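Local coordinates for geranyltranstransferase (Legionella pneumophila subsp. pneumophila, PDB 3LOM), which probably catalyses magnesium-dependent condensation of isoprenyl diphosphates to farnesyl diphosphate, and perhaps on to geranylgeranyl diphosphate, in isoprenoid biosynthesis, at residues H205-E209 and Q210-A214; P34-Q37 and I38-A41; S162-S165 and L166-E170; F261-Q264 and Q265-E269. All coordinates share one frame; numbering follows the deposited sequence.

Contact 1. Residues H205-E209 and Q210-A214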
# COMPACT_ATOMS: atom_id res chain seq x y z
N HIS A 205 -25.05 -1.75 -9.22
CA HIS A 205 -25.31 -0.45 -9.84
C HIS A 205 -26.42 0.32 -9.11
O HIS A 205 -26.25 1.50 -8.79
CB HIS A 205 -25.66 -0.64 -11.32
CG HIS A 205 -25.74 0.64 -12.10
ND1 HIS A 205 -24.71 1.55 -12.14
CD2 HIS A 205 -26.73 1.14 -12.88
CE1 HIS A 205 -25.06 2.57 -12.91
NE2 HIS A 205 -26.28 2.34 -13.37
N GLU A 206 -27.54 -0.35 -8.85
CA GLU A 206 -28.72 0.29 -8.27
C GLU A 206 -29.17 -0.41 -6.99
O GLU A 206 -30.26 -0.99 -6.94
CB GLU A 206 -29.89 0.31 -9.28
CG GLU A 206 -29.59 0.93 -10.65
CD GLU A 206 -29.74 2.44 -10.69
OE1 GLU A 206 -30.70 2.92 -11.33
OE2 GLU A 206 -28.91 3.15 -10.08
N VAL A 207 -28.33 -0.37 -5.95
CA VAL A 207 -28.71 -0.91 -4.64
C VAL A 207 -29.63 0.09 -3.96
O VAL A 207 -29.43 1.31 -4.06
CB VAL A 207 -27.51 -1.16 -3.70
CG1 VAL A 207 -27.72 -2.46 -2.93
CG2 VAL A 207 -26.19 -1.19 -4.46
N SER A 208 -30.65 -0.42 -3.26
CA SER A 208 -31.61 0.45 -2.58
C SER A 208 -31.01 1.02 -1.29
O SER A 208 -30.24 0.35 -0.60
CB SER A 208 -32.91 -0.29 -2.28
OG SER A 208 -32.91 -0.83 -0.97
N GLU A 209 -31.40 2.26 -0.98
CA GLU A 209 -30.87 3.00 0.17
C GLU A 209 -31.24 2.40 1.53
O GLU A 209 -30.56 2.65 2.53
CB GLU A 209 -31.32 4.47 0.11
CG GLU A 209 -30.65 5.29 -0.99
CD GLU A 209 -29.33 5.93 -0.54
OE1 GLU A 209 -28.87 5.67 0.59
OE2 GLU A 209 -28.76 6.71 -1.34
N GLN A 210 -32.30 1.60 1.56
CA GLN A 210 -32.77 0.94 2.77
C GLN A 210 -31.91 -0.28 3.06
O GLN A 210 -31.76 -0.69 4.21
CB GLN A 210 -34.24 0.54 2.64
CG GLN A 210 -35.24 1.71 2.70
CD GLN A 210 -35.24 2.60 1.45
OE1 GLN A 210 -35.10 3.82 1.54
NE2 GLN A 210 -35.40 1.98 0.28
N ILE A 211 -31.37 -0.87 1.99
CA ILE A 211 -30.42 -1.98 2.09
C ILE A 211 -29.05 -1.46 2.54
O ILE A 211 -28.49 -1.97 3.51
CB ILE A 211 -30.32 -2.79 0.75
CG1 ILE A 211 -31.64 -3.52 0.43
CG2 ILE A 211 -29.16 -3.78 0.78
CD1 ILE A 211 -32.19 -4.42 1.55
N LYS A 212 -28.55 -0.44 1.83
CA LYS A 212 -27.29 0.24 2.15
C LYS A 212 -27.18 0.61 3.62
O LYS A 212 -26.23 0.23 4.30
CB LYS A 212 -27.12 1.50 1.30
CG LYS A 212 -26.87 1.25 -0.19
CD LYS A 212 -26.68 2.57 -0.93
CE LYS A 212 -26.48 2.34 -2.42
NZ LYS A 212 -26.25 3.62 -3.15
N SER A 213 -28.19 1.33 4.11
CA SER A 213 -28.25 1.78 5.50
C SER A 213 -28.33 0.64 6.52
O SER A 213 -27.87 0.79 7.66
CB SER A 213 -29.44 2.73 5.69
OG SER A 213 -29.90 2.71 7.03
N ALA A 214 -28.93 -0.48 6.12
CA ALA A 214 -29.05 -1.65 7.00
C ALA A 214 -27.72 -2.37 7.19
O ALA A 214 -27.43 -2.88 8.28
CB ALA A 214 -30.12 -2.61 6.48
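Ser208 and Ile211 meet where extended backbone turns into helix: Ser208 is the N-cap, its carbonyl O taking a straight bond from Lys212 N at 3.1 Å (N-H...O 174°) and a weak one from Ile211 N, while Glu209 O receives Ser213 N one residue further on. The Ser208 side chain adds a capping bond, since OG accepts from Ile211 N at 3.3 Å, but this too is weak. The same OG rests against Ile211 CG1, also at 3.3 Å, because CG1 stands beside its own backbone N (chi1 -67°) and is thereby brought over the cap. The other Ile211 branch, CG2, reaches back to Val207 CG1 at 4.2 Å, the two side chains crossing at about a right angle, a small apolar contact between the residue before the N-cap and the third residue of the first turn. Lys212, fully extended beyond CG, runs back along the backbone that leads into the helix, and its CE lies 3.9 Å from Val207 CB and 3.5 Å from Val207 O. Its ammonium NZ stays 4.4 Å from Glu209 OE2, a separation at which some attraction is likely but too long for a salt bridge. The contact lies at the surface, where the loop after helix 178-201 enters helix 209-236; Val207 and Lys212 touch Leu201 of the former, and Ile211 packs on Ile65, Leu283 and Phe284 from neighbouring loops.

Contact 2. Residues P34-Q37 and I38-A41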
# COMPACT_ATOMS: atom_id res chain seq x y z
N PRO A 34 10.17 -12.93 -6.80
CA PRO A 34 11.60 -13.24 -6.99
C PRO A 34 12.41 -13.48 -5.72
O PRO A 34 13.47 -14.11 -5.79
CB PRO A 34 12.12 -12.00 -7.73
CG PRO A 34 10.92 -11.42 -8.41
CD PRO A 34 9.81 -11.63 -7.41
N ALA A 35 11.94 -13.00 -4.57
CA ALA A 35 12.66 -13.22 -3.31
C ALA A 35 12.06 -14.37 -2.49
O ALA A 35 10.90 -14.27 -2.07
CB ALA A 35 12.70 -11.95 -2.47
N PRO A 36 12.84 -15.45 -2.26
CA PRO A 36 12.41 -16.59 -1.44
C PRO A 36 12.01 -16.23 -0.01
O PRO A 36 11.05 -16.81 0.50
CB PRO A 36 13.62 -17.52 -1.47
CG PRO A 36 14.24 -17.24 -2.80
CD PRO A 36 14.10 -15.75 -2.98
N GLN A 37 12.71 -15.28 0.61
CA GLN A 37 12.33 -14.75 1.93
C GLN A 37 10.93 -14.16 1.92
O GLN A 37 10.17 -14.35 2.86
CB GLN A 37 13.29 -13.64 2.40
CG GLN A 37 14.46 -14.10 3.23
CD GLN A 37 14.09 -14.43 4.65
OE1 GLN A 37 13.80 -13.54 5.46
NE2 GLN A 37 14.13 -15.71 4.98
N ILE A 38 10.60 -13.45 0.84
CA ILE A 38 9.28 -12.83 0.74
C ILE A 38 8.18 -13.88 0.63
O ILE A 38 7.27 -13.89 1.47
CB ILE A 38 9.21 -11.74 -0.36
CG1 ILE A 38 10.20 -10.61 -0.06
CG2 ILE A 38 7.79 -11.19 -0.53
CD1 ILE A 38 10.02 -9.92 1.30
N ARG A 39 8.27 -14.80 -0.34
CA ARG A 39 7.23 -15.83 -0.49
C ARG A 39 7.11 -16.76 0.72
O ARG A 39 6.02 -17.21 1.06
CB ARG A 39 7.31 -16.62 -1.81
CG ARG A 39 8.54 -17.45 -2.03
CD ARG A 39 9.33 -16.97 -3.23
NE ARG A 39 9.26 -17.88 -4.37
CZ ARG A 39 10.21 -17.98 -5.30
NH1 ARG A 39 11.30 -17.23 -5.25
NH2 ARG A 39 10.06 -18.84 -6.30
N SER A 40 8.23 -17.01 1.40
CA SER A 40 8.19 -17.78 2.64
C SER A 40 7.46 -17.02 3.75
O SER A 40 6.60 -17.59 4.43
CB SER A 40 9.59 -18.18 3.08
OG SER A 40 9.54 -18.90 4.31
N ALA A 41 7.79 -15.74 3.93
CA ALA A 41 7.17 -14.96 5.01
C ALA A 41 5.72 -14.60 4.74
O ALA A 41 4.90 -14.63 5.66
CB ALA A 41 7.98 -13.74 5.32
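Pro36 and Arg39 lie side by side and point the same way, with the guanidinium drawn back past the proline ring toward the start of the helix. Arg39 NH1 comes within 3.8 Å of Pro36 CG, and the backbone atoms Pro36 N and Ala35 C sit at the edge of the guanidinium, near its plane. Two features of the chain make this possible: Arg39 CG is placed between its own backbone N and carbonyl carbon (chi1 64°), and further bends follow at chi2 and chi3. The fold-back brings Arg39 CD to 3.3 Å from Ala35 O. That oxygen also receives the amide of Arg39 at 3.2 Å and, weakly, that of Ile38. Ile38 CG1 packs against Ala35 CB at 3.7 Å. Ser40 CB lies 3.3 Å from Pro36 O, the acceptor for Ser40 N. Gln37 meets the following residues through its backbone, with its O accepting from Ala41 N; its amide OE1 is held instead by Thr115 OG1. Ala35 and Ile38 also face the second subunit, packing on its Leu166 and Ser165 respectively, and Ala41 touches Thr115 and Val119 of helix 113-135. The arrangement is that of a helix N-terminus with Ala35 at the N-cap and proline in the first turn, a place where its missing N-H costs no bond, set here at the dimer interface of an all-helical prenyl synthase.

Contact 3. Residues S162-S165 and L166-E170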
# COMPACT_ATOMS: atom_id res chain seq x y z
N SER A 162 -3.94 6.81 10.69
CA SER A 162 -4.15 7.80 11.75
C SER A 162 -4.70 7.13 13.00
O SER A 162 -4.30 7.45 14.12
CB SER A 162 -5.07 8.94 11.30
OG SER A 162 -4.38 9.83 10.45
N GLY A 163 -5.61 6.17 12.79
CA GLY A 163 -6.15 5.37 13.88
C GLY A 163 -5.10 4.69 14.74
O GLY A 163 -5.19 4.73 15.96
N GLN A 164 -4.10 4.08 14.11
CA GLN A 164 -3.04 3.38 14.84
C GLN A 164 -2.04 4.35 15.48
O GLN A 164 -1.62 4.15 16.62
CB GLN A 164 -2.35 2.33 13.96
CG GLN A 164 -1.12 1.60 14.58
CD GLN A 164 -1.41 0.82 15.88
OE1 GLN A 164 -2.54 0.72 16.34
NE2 GLN A 164 -0.36 0.26 16.47
N SER A 165 -1.67 5.40 14.75
CA SER A 165 -0.83 6.48 15.28
C SER A 165 -1.41 7.12 16.54
O SER A 165 -0.69 7.31 17.53
CB SER A 165 -0.59 7.55 14.20
OG SER A 165 0.11 8.67 14.73
N LEU A 166 -2.71 7.40 16.51
CA LEU A 166 -3.39 8.00 17.67
C LEU A 166 -3.61 6.97 18.78
O LEU A 166 -3.62 7.33 19.96
CB LEU A 166 -4.71 8.67 17.28
CG LEU A 166 -4.63 9.99 16.51
CD1 LEU A 166 -5.97 10.31 15.87
CD2 LEU A 166 -4.17 11.14 17.38
N ASP A 167 -3.77 5.70 18.40
CA ASP A 167 -3.86 4.61 19.37
C ASP A 167 -2.57 4.50 20.19
O ASP A 167 -2.61 4.25 21.39
CB ASP A 167 -4.17 3.29 18.67
CG ASP A 167 -4.49 2.16 19.63
OD1 ASP A 167 -5.67 1.76 19.70
OD2 ASP A 167 -3.58 1.65 20.31
N LEU A 168 -1.44 4.69 19.54
CA LEU A 168 -0.15 4.62 20.21
C LEU A 168 0.17 5.87 21.02
O LEU A 168 0.60 5.76 22.17
CB LEU A 168 0.96 4.32 19.20
CG LEU A 168 0.90 2.93 18.58
CD1 LEU A 168 1.93 2.83 17.48
CD2 LEU A 168 1.08 1.81 19.62
N SER A 169 -0.03 7.05 20.44
CA SER A 169 0.35 8.30 21.11
C SER A 169 -0.61 8.76 22.20
O SER A 169 -0.15 9.19 23.27
CB SER A 169 0.60 9.42 20.09
OG SER A 169 -0.58 9.76 19.38
N GLU A 170 -1.92 8.66 21.96
CA GLU A 170 -2.90 9.23 22.91
C GLU A 170 -3.33 8.30 24.04
O GLU A 170 -3.53 8.77 25.16
CB GLU A 170 -4.15 9.76 22.20
CG GLU A 170 -3.89 10.72 21.06
CD GLU A 170 -2.87 11.79 21.42
OE1 GLU A 170 -1.81 11.83 20.76
OE2 GLU A 170 -3.13 12.58 22.35
O HOH W 1 0.23 10.34 16.87
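Ser162 meets Leu166 one turn on, its carbonyl O accepting from Leu166 N at 2.9 Å and lying 3.5 Å from Leu166 CG. Its hydroxyl serves other partners, bonding to Ile157 O and, weakly, to Ala35 N of the second subunit. Gly163 contributes only backbone: its O takes the amide of Asp167 and touches Asp167 CB at 3.2 Å. Gln164 carries the main side-chain contact. With CG beside the carbonyl carbon (chi1 175°) and a bend at chi2, its amide reaches forward along the helix, over the next turn, where NE2 lies 3.6 Å from Leu168 CD1 and OE1 lies 3.8 Å from Asp167 CB. The Gln164 amide and Asp167 carboxylate planes are 24° apart. Lys188 links the two groups, through a hydrogen bond from NZ to Gln164 OE1 and a weak, long ion pair with Asp167 OD1, while Gln164 NE2 has a weak bond to Asp96. Helix 160-169 is one of the short helices of the all-helical prenyl synthase fold, and here it lies at the dimer interface: Ser165 packs on Ile38, and Leu166 on Ala35, both of the second subunit. Ser165 also takes part in a water bridge along the helix. Its OG is 2.7 Å from a water that donates to Ser169 OG, likewise at 2.7 Å, so that the two hydroxyls are joined across one turn, alongside the backbone bond from Ser169 N to Ser165 O at 3.0 Å.

Contact 4. Residues F261-Q264 and Q265-E269; sequences FNKQ and QLEEE
Phe261 and Gln265, which bury the most surface, meet at the start of helix 263-279, where Phe261 CB lies 3.9 Å from Gln265 CB and the ring plane stands 83° from the Gln265 amide. Phe261 is the first residue to leave the preceding short helix, and its ring reaches along the new one to Glu269. There the CG methylene of Glu269 sits over one face, offset toward the rim, in a CH-pi contact 4.1 Å from the ring centroid. The carboxylate follows, with OE2 3.3 Å from Phe261 CE2 and its plane turned 48° from the ring; the Glu269 chain bends at chi2 (-90°), which brings this end back to the aromatic carbons. Gln265 instead turns toward Asn262. Its CG lies beside its own backbone N and the chain then runs extended, so that OE1 accepts from Asn262 N at 3.1 Å, the donor standing above the carbonyl plane. Asn262 OD1 accepts from Gln265 N at 2.9 Å. These reciprocal bonds form a capping box with Asn262 as N-cap, giving first-turn Gln265 N an acceptor that no earlier helical residue supplies, while Gln265 OE1 holds the N-cap amide. Gln264 contributes chiefly its carbonyl, which receives Glu268 N. Lys263 and Glu267 run side by side, with CG of the lysine 3.6 Å from OE2 of the glutamate, an oxygen hydrogen-bonded to Tyr232 OH. Leu266 completes the turn: its N bonds to Asn262 O at 2.7 Å, and its side chain packs on Met228 and Tyr232 of helix 209-236.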
# COMPACT_ATOMS: atom_id res chain seq x y z
N PHE A 261 -16.01 2.32 31.19
CA PHE A 261 -17.23 1.67 31.67
C PHE A 261 -16.84 0.64 32.71
O PHE A 261 -15.77 0.04 32.62
CB PHE A 261 -17.97 0.96 30.54
CG PHE A 261 -18.41 1.87 29.44
CD1 PHE A 261 -17.67 1.97 28.27
CD2 PHE A 261 -19.57 2.62 29.58
CE1 PHE A 261 -18.08 2.81 27.24
CE2 PHE A 261 -19.99 3.47 28.56
CZ PHE A 261 -19.24 3.57 27.39
N ASN A 262 -17.71 0.44 33.70
CA ASN A 262 -17.49 -0.62 34.69
C ASN A 262 -17.99 -1.97 34.14
O ASN A 262 -18.60 -2.01 33.07
CB ASN A 262 -18.08 -0.23 36.06
CG ASN A 262 -19.43 -0.88 36.36
OD1 ASN A 262 -20.37 -0.81 35.56
ND2 ASN A 262 -19.53 -1.50 37.53
N LYS A 263 -17.71 -3.05 34.87
CA LYS A 263 -18.10 -4.40 34.48
C LYS A 263 -19.54 -4.51 33.95
O LYS A 263 -19.75 -4.97 32.82
CB LYS A 263 -17.90 -5.35 35.67
CG LYS A 263 -17.79 -6.82 35.30
CD LYS A 263 -17.34 -7.64 36.49
CE LYS A 263 -17.45 -9.13 36.19
NZ LYS A 263 -16.73 -9.94 37.20
N GLN A 264 -20.50 -4.04 34.74
CA GLN A 264 -21.93 -4.17 34.41
C GLN A 264 -22.32 -3.24 33.26
O GLN A 264 -23.14 -3.62 32.41
CB GLN A 264 -22.82 -3.89 35.63
CG GLN A 264 -22.11 -3.72 36.99
CD GLN A 264 -21.42 -4.98 37.53
OE1 GLN A 264 -20.45 -4.88 38.28
NE2 GLN A 264 -21.90 -6.16 37.13
N GLN A 265 -21.74 -2.04 33.26
CA GLN A 265 -21.97 -1.05 32.21
C GLN A 265 -21.44 -1.55 30.87
O GLN A 265 -22.12 -1.42 29.85
CB GLN A 265 -21.28 0.27 32.54
CG GLN A 265 -21.97 1.11 33.60
CD GLN A 265 -21.14 2.30 34.00
OE1 GLN A 265 -20.12 2.17 34.67
NE2 GLN A 265 -21.57 3.49 33.58
N LEU A 266 -20.23 -2.11 30.89
CA LEU A 266 -19.61 -2.64 29.68
C LEU A 266 -20.42 -3.80 29.14
O LEU A 266 -20.71 -3.83 27.95
CB LEU A 266 -18.15 -3.04 29.93
CG LEU A 266 -17.27 -3.48 28.76
CD1 LEU A 266 -17.49 -2.68 27.47
CD2 LEU A 266 -15.82 -3.39 29.18
N GLU A 267 -20.81 -4.72 30.03
CA GLU A 267 -21.66 -5.87 29.70
C GLU A 267 -22.94 -5.47 28.97
O GLU A 267 -23.33 -6.11 28.00
CB GLU A 267 -22.02 -6.65 30.96
CG GLU A 267 -21.00 -7.69 31.38
CD GLU A 267 -21.18 -8.17 32.81
OE1 GLU A 267 -22.29 -8.03 33.36
OE2 GLU A 267 -20.20 -8.68 33.39
N GLU A 268 -23.58 -4.40 29.45
CA GLU A 268 -24.79 -3.90 28.81
C GLU A 268 -24.48 -3.19 27.49
O GLU A 268 -25.23 -3.34 26.53
CB GLU A 268 -25.60 -3.00 29.76
CG GLU A 268 -27.02 -2.68 29.28
CD GLU A 268 -27.94 -3.90 29.22
OE1 GLU A 268 -27.75 -4.84 30.02
OE2 GLU A 268 -28.85 -3.92 28.38
N GLU A 269 -23.38 -2.44 27.45
CA GLU A 269 -22.91 -1.82 26.21
C GLU A 269 -22.68 -2.87 25.11
O GLU A 269 -23.12 -2.67 23.98
CB GLU A 269 -21.64 -0.99 26.43
CG GLU A 269 -21.88 0.41 27.00
CD GLU A 269 -22.09 1.48 25.94
OE1 GLU A 269 -22.03 1.18 24.73
OE2 GLU A 269 -22.31 2.65 26.31

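Overall arrangement
Along the chain the order is contact 2, contact 3, contact 1 and contact 4, all within the polyprenyl synthetase family region. Contacts 1, 2 and 4 cap the starts of helices 209-236, 36-46 and 263-279, whereas contact 3 runs along helix 160-169. Within one chain none touches another: the centres of contacts 3 and 4 are about 24 Å apart, those of contacts 2 and 4 about 46 Å. Contact 2 lies across the chain's centre from both contacts 1 and 4. Helix 209-236 relates contact 1, at its beginning, to contact 4, which packs against its later part. Contacts 2 and 3, about 31 Å apart in one chain, meet each other's counterparts across the dimer interface.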